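Local coordinates for lectin 2 (PDB 4TQJ), which binds carbohydrate as a mushroom lectin, recognising terminal N-acetylglucosamine at the non-reducing end of glycans, at residues A233-D238 with D242-G247; I287-L290 with G296-V299; I101-Y106 with G151-V156; R128-G133 with V139-N144. The protein carries 1 engineered substitution. All coordinates share one frame; numbering follows the deposited sequence.

All four contacts lie in a beta-propeller built of four-stranded antiparallel sheets, its blades. Along the chain, interaction 4 is nested inside the loop closed by interaction 3; interaction 1 follows, and then interaction 2. Interactions 3 and 4 have centres about 8 Å apart and share the blade of strands 117-121 to 154-157, interaction 3 tying it to the end of the preceding blade. Interactions 1 and 2 hold equivalent turns in two successive blades, centres about 9 Å apart, and touch through Asp234 and Gly296. The centres of interactions 2 and 3 are about 35 Å apart. Interactions 3 and 4 thus lie across the ring from interaction 2; three of the contacts hold strands within a blade.

Interaction 1. Residues A233-D238 with D242-G247; sequences ADLTGD and DIIGCG
Asp234 OD1, facing Asp242 across the turn, is gripped by two backbone N-H groups of its own loop, Thr236 N at 3.0 Å and Gly237 N at 2.9 Å. Both come from above the same face of the carboxylate; the first bond makes an Asx turn, the second an Asx motif. The other oxygen, OD2, takes the N-H of Gly239 and the amino group of Thr1. Asp242 answers from the strand side. With its CG opposite the carbonyl carbon (chi1 -54°), the carboxylate reaches back to the loop, where OD2 receives Leu235 N on its anti side at 2.8 Å in a nearly straight bond (166°). OD1 accepts from Asn256 N and from a water that in turn accepts from Thr236 OG1. The two carboxylates approach to 3.4 Å between Asp234 OD1 and Asp242 OD2, their planes turned 39° apart, and the surrounding N-H groups probably offset this repulsion. Behind the turn, Ala233 and Asp242 form an antiparallel hydrogen-bonded pair, and Leu235 lies at about a right angle to Ile244, with CD1 3.9 Å from Ile244 CB. This turn of an FG-GAP-like repeat joins strands 230-233 and 242-246 of one propeller blade. The next blade adjoins it: Ala233 and Ile244 pack on Ile287 of strand 285-288, Asp234 is bonded through its backbone to Gly296, and Leu235 O accepts from Asn311.

Interaction 2. Residues I287-L290 with G296-V299; sequences IADL and GDVV
Ile287 and Val298 meet at their branch ends, the two side chains set at a slant to each other with Ile287 CD1 3.8 Å from Val298 CG2. The same isoleucine sends its other branch over the backbone: CG2, opposite the backbone N, rests 3.7 Å from CA of Gly296, where the lack of a side chain allows this close approach. Leu290 and Val299 make the second apolar pair. Both methyls of the leucine bear on Val299 CG2, CD1 the closer at 3.5 Å, and Val342 of strand 339-343 touches both residues. The hairpin of strands 285-288 and 297-301 begins a propeller blade, and the turn between them belongs to an FG-GAP-like repeat; Ala288 and Asp297 form its antiparallel hydrogen-bonded pair. Beyond this pair the Asp297 side chain takes over from the backbone. Its CG stands opposite the carbonyl carbon (chi1 -56°), which brings OD2 to Leu290 N at 2.7 Å, the anti lone pair accepting the N-H, while OD1 accepts from Asn311 N. Asp289 starts away from segment 296-299 at its CB, yet its carboxylate, turned 54° from that of Asp297, has OD1 3.6 Å from Asp297 OD2. Asp289 is itself held by backbone N-H groups of the turn, Gly294 N on OD2 and Thr291 N on OD1.

Interaction 3. Residues I101-Y106 with G151-V156; sequences IANFGY and GPATLV
Phe104 and Ala153 meet in the packed part of this small contact, the ring approaching the alanine methyl obliquely with CE2 3.9 Å from CB. The ring is buried: it also meets Trp111 and packs on Leu140, Ser142 and Ile131 of the next blade. Phe104 has positive backbone angles, and its CG stands opposite the carbonyl carbon (chi1 -61°); this carries the far ring atoms CE2 and CZ to the Ala153 methyl. Alongside, the CD1 end of Ile101 reaches Gly151 O at 3.6 Å, an oxygen whose hydrogen-bond partner is Ser142 OG. The Asn103 amide forms the looser, partly exposed side. Its ND2 lies 3.8 Å from Ala153 CB, and no direct hydrogen bond joins the segments. A water links them instead, donating to Asn103 OD1 at 2.8 Å and accepting from Ala153 N at 2.7 Å. Ala102, the centre of an inverse gamma turn, bends the chain just after strand 98-101. The outermost strand of one sheet thus runs out against the residues leading into strand 154-157, the outer strand of the next, as befits neighbouring blades of a beta-propeller.

Interaction 4. Residues R128-G133 with V139-N144; sequences RADIIG and VLVSRN
Arg128 and Asn144 are brought together by two side-chain torsions: the arginine places CG between its backbone N and carbonyl carbon (chi1 60°) and then runs extended to NE, while the asparagine holds CG opposite its backbone N (chi1 -178°). The guanidinium presents its edge, with Asn144 OD1 in its plane, and the amide stands steeply to it. All three bonds are weak: NE reaches OD1 and O of Asn144, and NH2 lies 3.0 Å from that same O. At its nitrogen the amide is held more firmly, ND2 donating hydrogen bonds to Ala129 O at 3.0 Å and to Thr66 O of the preceding blade; OD1 also accepts from Gly146 N. Asn144 N reaches Asp130 OD1 at 3.0 Å from well above the carboxylate plane. From here strands 130-134 and 139-142 run antiparallel as the central hairpin of a propeller blade, with Ile131-Ser142 and Gly133-Leu140 as hydrogen-bonded pairs. Between them, Ile132 sets CG1 3.7 Å from Val139 CG1 and 4.0 Å from Val141 CG2, an apolar patch on one face of the sheet. Asp130 OD2 has Arg124 as its salt-bridge partner, and Arg143 lies alongside with CG 3.7 Å from that oxygen. The buried carboxylate, compensated by Arg124 and by the N-H of Asn144, is therefore likely to remain ionised.

Interaction 1. Residues A233-D238 with D242-G247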
# COMPACT_ATOMS: atom_id res chain seq x y z
N ALA A 233 21.93 -8.02 -10.87
CA ALA A 233 20.93 -7.00 -11.15
C ALA A 233 20.70 -6.95 -12.63
O ALA A 233 21.63 -7.16 -13.40
CB ALA A 233 21.41 -5.64 -10.63
N ASP A 234 19.47 -6.66 -13.05
CA ASP A 234 19.19 -6.51 -14.46
C ASP A 234 19.73 -5.18 -14.96
O ASP A 234 19.23 -4.12 -14.56
CB ASP A 234 17.69 -6.57 -14.72
CG ASP A 234 17.37 -6.64 -16.19
OD1 ASP A 234 18.33 -6.69 -17.00
OD2 ASP A 234 16.17 -6.66 -16.54
N LEU A 235 20.73 -5.25 -15.83
CA LEU A 235 21.37 -4.08 -16.41
C LEU A 235 20.99 -3.87 -17.89
O LEU A 235 21.48 -2.94 -18.53
CB LEU A 235 22.90 -4.23 -16.32
CG LEU A 235 23.45 -4.50 -14.91
CD1 LEU A 235 24.98 -4.59 -14.91
CD2 LEU A 235 22.97 -3.45 -13.92
N THR A 236 20.14 -4.74 -18.43
CA THR A 236 19.75 -4.62 -19.84
C THR A 236 18.25 -4.46 -20.04
O THR A 236 17.80 -4.11 -21.12
CB THR A 236 20.19 -5.83 -20.63
OG1 THR A 236 19.54 -6.99 -20.10
CG2 THR A 236 21.71 -5.98 -20.53
N GLY A 237 17.47 -4.71 -19.00
CA GLY A 237 16.03 -4.58 -19.11
C GLY A 237 15.32 -5.81 -19.63
O GLY A 237 14.10 -5.78 -19.77
N ASP A 238 16.06 -6.88 -19.90
CA ASP A 238 15.44 -8.13 -20.37
C ASP A 238 14.81 -8.95 -19.25
O ASP A 238 14.27 -10.03 -19.49
CB ASP A 238 16.43 -9.00 -21.15
CG ASP A 238 17.35 -9.81 -20.25
OD1 ASP A 238 17.50 -9.48 -19.06
OD2 ASP A 238 17.93 -10.79 -20.74
N ASP A 242 22.06 -9.61 -14.58
CA ASP A 242 23.45 -9.52 -15.01
C ASP A 242 24.36 -9.43 -13.79
O ASP A 242 23.88 -9.39 -12.65
CB ASP A 242 23.62 -8.32 -15.93
CG ASP A 242 22.64 -8.36 -17.07
OD1 ASP A 242 22.90 -9.13 -18.01
OD2 ASP A 242 21.60 -7.69 -17.01
N ILE A 243 25.67 -9.42 -14.02
CA ILE A 243 26.60 -9.35 -12.91
C ILE A 243 27.50 -8.13 -13.01
O ILE A 243 27.98 -7.79 -14.09
CB ILE A 243 27.42 -10.63 -12.79
CG1 ILE A 243 26.50 -11.77 -12.34
CG2 ILE A 243 28.55 -10.46 -11.80
CD1 ILE A 243 27.17 -13.10 -12.33
N ILE A 244 27.68 -7.45 -11.88
CA ILE A 244 28.52 -6.27 -11.84
C ILE A 244 29.26 -6.22 -10.52
O ILE A 244 28.76 -6.68 -9.50
CB ILE A 244 27.70 -4.97 -12.09
CG1 ILE A 244 28.60 -3.73 -12.04
CG2 ILE A 244 26.54 -4.86 -11.09
CD1 ILE A 244 27.95 -2.47 -12.64
N GLY A 245 30.48 -5.71 -10.54
CA GLY A 245 31.30 -5.66 -9.35
C GLY A 245 32.22 -4.46 -9.40
O GLY A 245 32.68 -4.07 -10.47
N CYS A 246 32.47 -3.87 -8.25
CA CYS A 246 33.39 -2.74 -8.14
C CYS A 246 34.76 -3.27 -7.74
O CYS A 246 34.95 -3.73 -6.62
CB CYS A 246 32.89 -1.75 -7.09
SG CYS A 246 31.18 -1.24 -7.35
N GLY A 247 35.70 -3.21 -8.68
CA GLY A 247 37.01 -3.81 -8.49
C GLY A 247 38.11 -2.80 -8.24
O GLY A 247 37.93 -1.87 -7.47
O HOH W 1 20.70 -9.32 -19.67

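Interaction 2. Residues I287-L290 with G296-V299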
# COMPACT_ATOMS: atom_id res chain seq x y z
N ILE A 287 23.55 -0.93 -6.51
CA ILE A 287 22.97 -0.89 -7.84
C ILE A 287 21.48 -0.66 -7.59
O ILE A 287 20.86 -1.36 -6.80
CB ILE A 287 23.13 -2.22 -8.60
CG1 ILE A 287 24.61 -2.63 -8.68
CG2 ILE A 287 22.50 -2.11 -9.99
CD1 ILE A 287 25.52 -1.52 -9.22
N ALA A 288 20.93 0.35 -8.24
CA ALA A 288 19.51 0.65 -8.11
C ALA A 288 19.03 1.34 -9.38
O ALA A 288 19.84 1.91 -10.10
CB ALA A 288 19.27 1.55 -6.90
N ASP A 289 17.73 1.27 -9.66
CA ASP A 289 17.21 1.91 -10.86
C ASP A 289 16.91 3.37 -10.59
O ASP A 289 15.91 3.70 -9.95
CB ASP A 289 15.95 1.20 -11.38
CG ASP A 289 15.45 1.79 -12.70
OD1 ASP A 289 16.08 2.75 -13.18
OD2 ASP A 289 14.45 1.30 -13.25
N LEU A 290 17.78 4.26 -11.07
CA LEU A 290 17.61 5.67 -10.78
C LEU A 290 16.87 6.42 -11.88
O LEU A 290 16.68 7.62 -11.78
CB LEU A 290 18.96 6.35 -10.49
CG LEU A 290 19.42 6.41 -9.03
CD1 LEU A 290 19.56 5.01 -8.41
CD2 LEU A 290 20.75 7.17 -8.92
N GLY A 296 19.71 -1.34 -14.01
CA GLY A 296 20.44 -0.92 -12.82
C GLY A 296 21.46 0.18 -13.09
O GLY A 296 22.23 0.11 -14.06
N ASP A 297 21.48 1.17 -12.20
CA ASP A 297 22.47 2.24 -12.22
C ASP A 297 23.40 2.08 -11.02
O ASP A 297 23.03 1.47 -10.02
CB ASP A 297 21.76 3.60 -12.19
CG ASP A 297 20.78 3.74 -13.31
OD1 ASP A 297 21.24 3.72 -14.47
OD2 ASP A 297 19.56 3.83 -13.05
N VAL A 298 24.61 2.61 -11.15
CA VAL A 298 25.60 2.51 -10.07
C VAL A 298 25.57 3.74 -9.18
O VAL A 298 25.70 4.87 -9.67
CB VAL A 298 27.03 2.30 -10.63
CG1 VAL A 298 28.02 2.14 -9.49
CG2 VAL A 298 27.05 1.06 -11.54
N VAL A 299 25.41 3.50 -7.88
CA VAL A 299 25.34 4.57 -6.89
C VAL A 299 26.39 4.36 -5.79
O VAL A 299 26.50 3.27 -5.23
CB VAL A 299 23.98 4.61 -6.17
CG1 VAL A 299 23.94 5.80 -5.22
CG2 VAL A 299 22.83 4.65 -7.18

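Interaction 3. Residues I101-Y106 with G151-V156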
# COMPACT_ATOMS: atom_id res chain seq x y z
N ILE A 101 8.10 -23.30 12.80
CA ILE A 101 8.95 -24.46 12.52
C ILE A 101 10.15 -24.58 13.46
O ILE A 101 10.80 -23.59 13.83
CB ILE A 101 9.44 -24.49 11.03
CG1 ILE A 101 10.04 -25.85 10.67
CG2 ILE A 101 10.45 -23.39 10.75
CD1 ILE A 101 10.28 -26.04 9.19
N ALA A 102 10.43 -25.82 13.85
CA ALA A 102 11.54 -26.14 14.72
C ALA A 102 12.82 -26.45 13.93
O ALA A 102 13.43 -27.50 14.11
CB ALA A 102 11.18 -27.31 15.65
N ASN A 103 13.23 -25.52 13.07
CA ASN A 103 14.46 -25.67 12.30
C ASN A 103 15.04 -24.28 11.98
O ASN A 103 14.40 -23.27 12.26
CB ASN A 103 14.20 -26.42 10.99
CG ASN A 103 13.85 -27.89 11.21
OD1 ASN A 103 12.69 -28.25 11.40
ND2 ASN A 103 14.86 -28.75 11.16
N PHE A 104 16.24 -24.25 11.41
CA PHE A 104 16.86 -22.99 10.98
C PHE A 104 17.15 -22.06 12.16
O PHE A 104 17.23 -20.84 12.01
CB PHE A 104 15.99 -22.26 9.94
CG PHE A 104 15.78 -23.05 8.67
CD1 PHE A 104 16.77 -23.13 7.70
CD2 PHE A 104 14.58 -23.69 8.44
CE1 PHE A 104 16.55 -23.86 6.52
CE2 PHE A 104 14.36 -24.42 7.27
CZ PHE A 104 15.35 -24.50 6.32
N GLY A 105 17.29 -22.65 13.34
CA GLY A 105 17.59 -21.89 14.54
C GLY A 105 18.99 -22.14 15.06
O GLY A 105 19.67 -23.09 14.65
N TYR A 106 19.43 -21.28 15.97
CA TYR A 106 20.73 -21.42 16.61
C TYR A 106 20.84 -22.74 17.36
O TYR A 106 21.89 -23.38 17.35
CB TYR A 106 20.94 -20.26 17.58
CG TYR A 106 22.33 -20.18 18.13
CD1 TYR A 106 23.29 -19.37 17.52
CD2 TYR A 106 22.70 -20.91 19.25
CE1 TYR A 106 24.57 -19.29 18.02
CE2 TYR A 106 23.98 -20.84 19.75
CZ TYR A 106 24.91 -20.03 19.14
OH TYR A 106 26.18 -19.96 19.64
N GLY A 151 6.69 -27.28 5.39
CA GLY A 151 7.18 -28.63 5.16
C GLY A 151 8.48 -28.91 5.89
O GLY A 151 9.07 -28.02 6.50
N PRO A 152 8.93 -30.17 5.84
CA PRO A 152 10.17 -30.56 6.50
C PRO A 152 11.36 -29.85 5.89
O PRO A 152 11.44 -29.75 4.66
CB PRO A 152 10.27 -32.06 6.17
CG PRO A 152 9.48 -32.22 4.92
CD PRO A 152 8.30 -31.31 5.15
N ALA A 153 12.28 -29.37 6.73
CA ALA A 153 13.54 -28.83 6.27
C ALA A 153 14.27 -29.92 5.50
O ALA A 153 14.64 -30.96 6.05
CB ALA A 153 14.38 -28.35 7.45
N THR A 154 14.47 -29.67 4.22
CA THR A 154 14.93 -30.69 3.30
C THR A 154 16.18 -30.25 2.55
O THR A 154 16.23 -29.15 1.98
CB THR A 154 13.82 -31.03 2.30
OG1 THR A 154 12.67 -31.52 3.01
CG2 THR A 154 14.29 -32.07 1.33
N LEU A 155 17.18 -31.11 2.53
CA LEU A 155 18.39 -30.83 1.77
C LEU A 155 18.04 -31.01 0.31
O LEU A 155 17.82 -32.13 -0.13
CB LEU A 155 19.51 -31.78 2.20
CG LEU A 155 20.90 -31.61 1.58
CD1 LEU A 155 21.45 -30.21 1.86
CD2 LEU A 155 21.85 -32.66 2.13
N VAL A 156 17.95 -29.91 -0.43
CA VAL A 156 17.52 -29.95 -1.82
C VAL A 156 18.68 -29.87 -2.82
O VAL A 156 18.50 -30.16 -4.01
CB VAL A 156 16.49 -28.85 -2.15
CG1 VAL A 156 15.33 -28.91 -1.19
CG2 VAL A 156 17.15 -27.47 -2.13
O HOH W 2 11.69 -29.87 9.33

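Interaction 4. Residues R128-G133 with V139-N144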
# COMPACT_ATOMS: atom_id res chain seq x y z
N ARG A 128 3.91 -16.88 -1.76
CA ARG A 128 4.33 -16.78 -0.38
C ARG A 128 5.74 -17.35 -0.26
O ARG A 128 6.17 -18.12 -1.11
CB ARG A 128 3.33 -17.48 0.55
CG ARG A 128 3.13 -18.96 0.28
CD ARG A 128 1.85 -19.50 0.95
NE ARG A 128 1.83 -20.96 0.85
CZ ARG A 128 1.15 -21.64 -0.07
NH1 ARG A 128 0.39 -21.00 -0.94
NH2 ARG A 128 1.23 -22.97 -0.10
N ALA A 129 6.44 -16.97 0.80
CA ALA A 129 7.88 -17.23 0.90
C ALA A 129 8.22 -18.58 1.52
O ALA A 129 7.78 -18.89 2.63
CB ALA A 129 8.55 -16.12 1.69
N ASP A 130 9.02 -19.37 0.81
CA ASP A 130 9.64 -20.55 1.41
C ASP A 130 10.85 -20.13 2.25
O ASP A 130 11.37 -19.02 2.13
CB ASP A 130 10.12 -21.53 0.32
CG ASP A 130 8.97 -22.20 -0.41
OD1 ASP A 130 7.81 -21.85 -0.13
OD2 ASP A 130 9.24 -23.06 -1.28
N ILE A 131 11.29 -21.03 3.11
CA ILE A 131 12.51 -20.81 3.87
C ILE A 131 13.63 -21.49 3.12
O ILE A 131 13.56 -22.68 2.80
CB ILE A 131 12.42 -21.39 5.27
CG1 ILE A 131 11.25 -20.77 6.04
CG2 ILE A 131 13.72 -21.18 6.01
CD1 ILE A 131 10.92 -21.51 7.32
N ILE A 132 14.67 -20.72 2.80
CA ILE A 132 15.83 -21.29 2.15
C ILE A 132 17.08 -20.93 2.91
O ILE A 132 17.37 -19.76 3.14
CB ILE A 132 15.91 -20.89 0.64
CG1 ILE A 132 17.21 -21.37 0.00
CG2 ILE A 132 15.74 -19.40 0.45
CD1 ILE A 132 17.11 -21.38 -1.53
N GLY A 133 17.82 -21.94 3.33
CA GLY A 133 19.01 -21.70 4.12
C GLY A 133 20.23 -22.35 3.51
O GLY A 133 20.18 -23.50 3.07
N VAL A 139 22.05 -26.62 0.59
CA VAL A 139 20.90 -25.73 0.61
C VAL A 139 19.71 -26.47 1.18
O VAL A 139 19.24 -27.44 0.59
CB VAL A 139 20.52 -25.27 -0.80
CG1 VAL A 139 19.33 -24.31 -0.76
CG2 VAL A 139 21.72 -24.65 -1.48
N LEU A 140 19.23 -26.02 2.33
CA LEU A 140 18.07 -26.60 2.97
C LEU A 140 16.87 -25.73 2.66
O LEU A 140 16.94 -24.51 2.78
CB LEU A 140 18.24 -26.64 4.49
CG LEU A 140 19.08 -27.75 5.13
CD1 LEU A 140 18.60 -29.10 4.65
CD2 LEU A 140 20.56 -27.56 4.83
N VAL A 141 15.78 -26.36 2.24
CA VAL A 141 14.54 -25.64 1.98
C VAL A 141 13.39 -26.23 2.79
O VAL A 141 13.24 -27.45 2.88
CB VAL A 141 14.18 -25.66 0.47
CG1 VAL A 141 12.74 -25.22 0.25
CG2 VAL A 141 15.13 -24.78 -0.31
N SER A 142 12.59 -25.37 3.40
CA SER A 142 11.31 -25.80 3.94
C SER A 142 10.22 -25.09 3.16
O SER A 142 10.13 -23.87 3.17
CB SER A 142 11.18 -25.49 5.43
OG SER A 142 9.80 -25.39 5.79
N ARG A 143 9.42 -25.88 2.46
CA ARG A 143 8.36 -25.34 1.64
C ARG A 143 7.26 -24.73 2.52
O ARG A 143 6.86 -25.32 3.53
CB ARG A 143 7.82 -26.41 0.68
CG ARG A 143 8.76 -26.69 -0.49
CD ARG A 143 8.66 -28.09 -1.06
NE ARG A 143 7.56 -28.24 -2.01
CZ ARG A 143 7.61 -28.99 -3.11
NH1 ARG A 143 8.72 -29.65 -3.43
NH2 ARG A 143 6.55 -29.07 -3.90
N ASN A 144 6.80 -23.56 2.12
CA ASN A 144 5.70 -22.88 2.80
C ASN A 144 4.40 -23.43 2.26
O ASN A 144 4.02 -23.14 1.12
CB ASN A 144 5.78 -21.37 2.54
CG ASN A 144 4.68 -20.59 3.26
OD1 ASN A 144 3.63 -21.13 3.59
ND2 ASN A 144 4.94 -19.30 3.49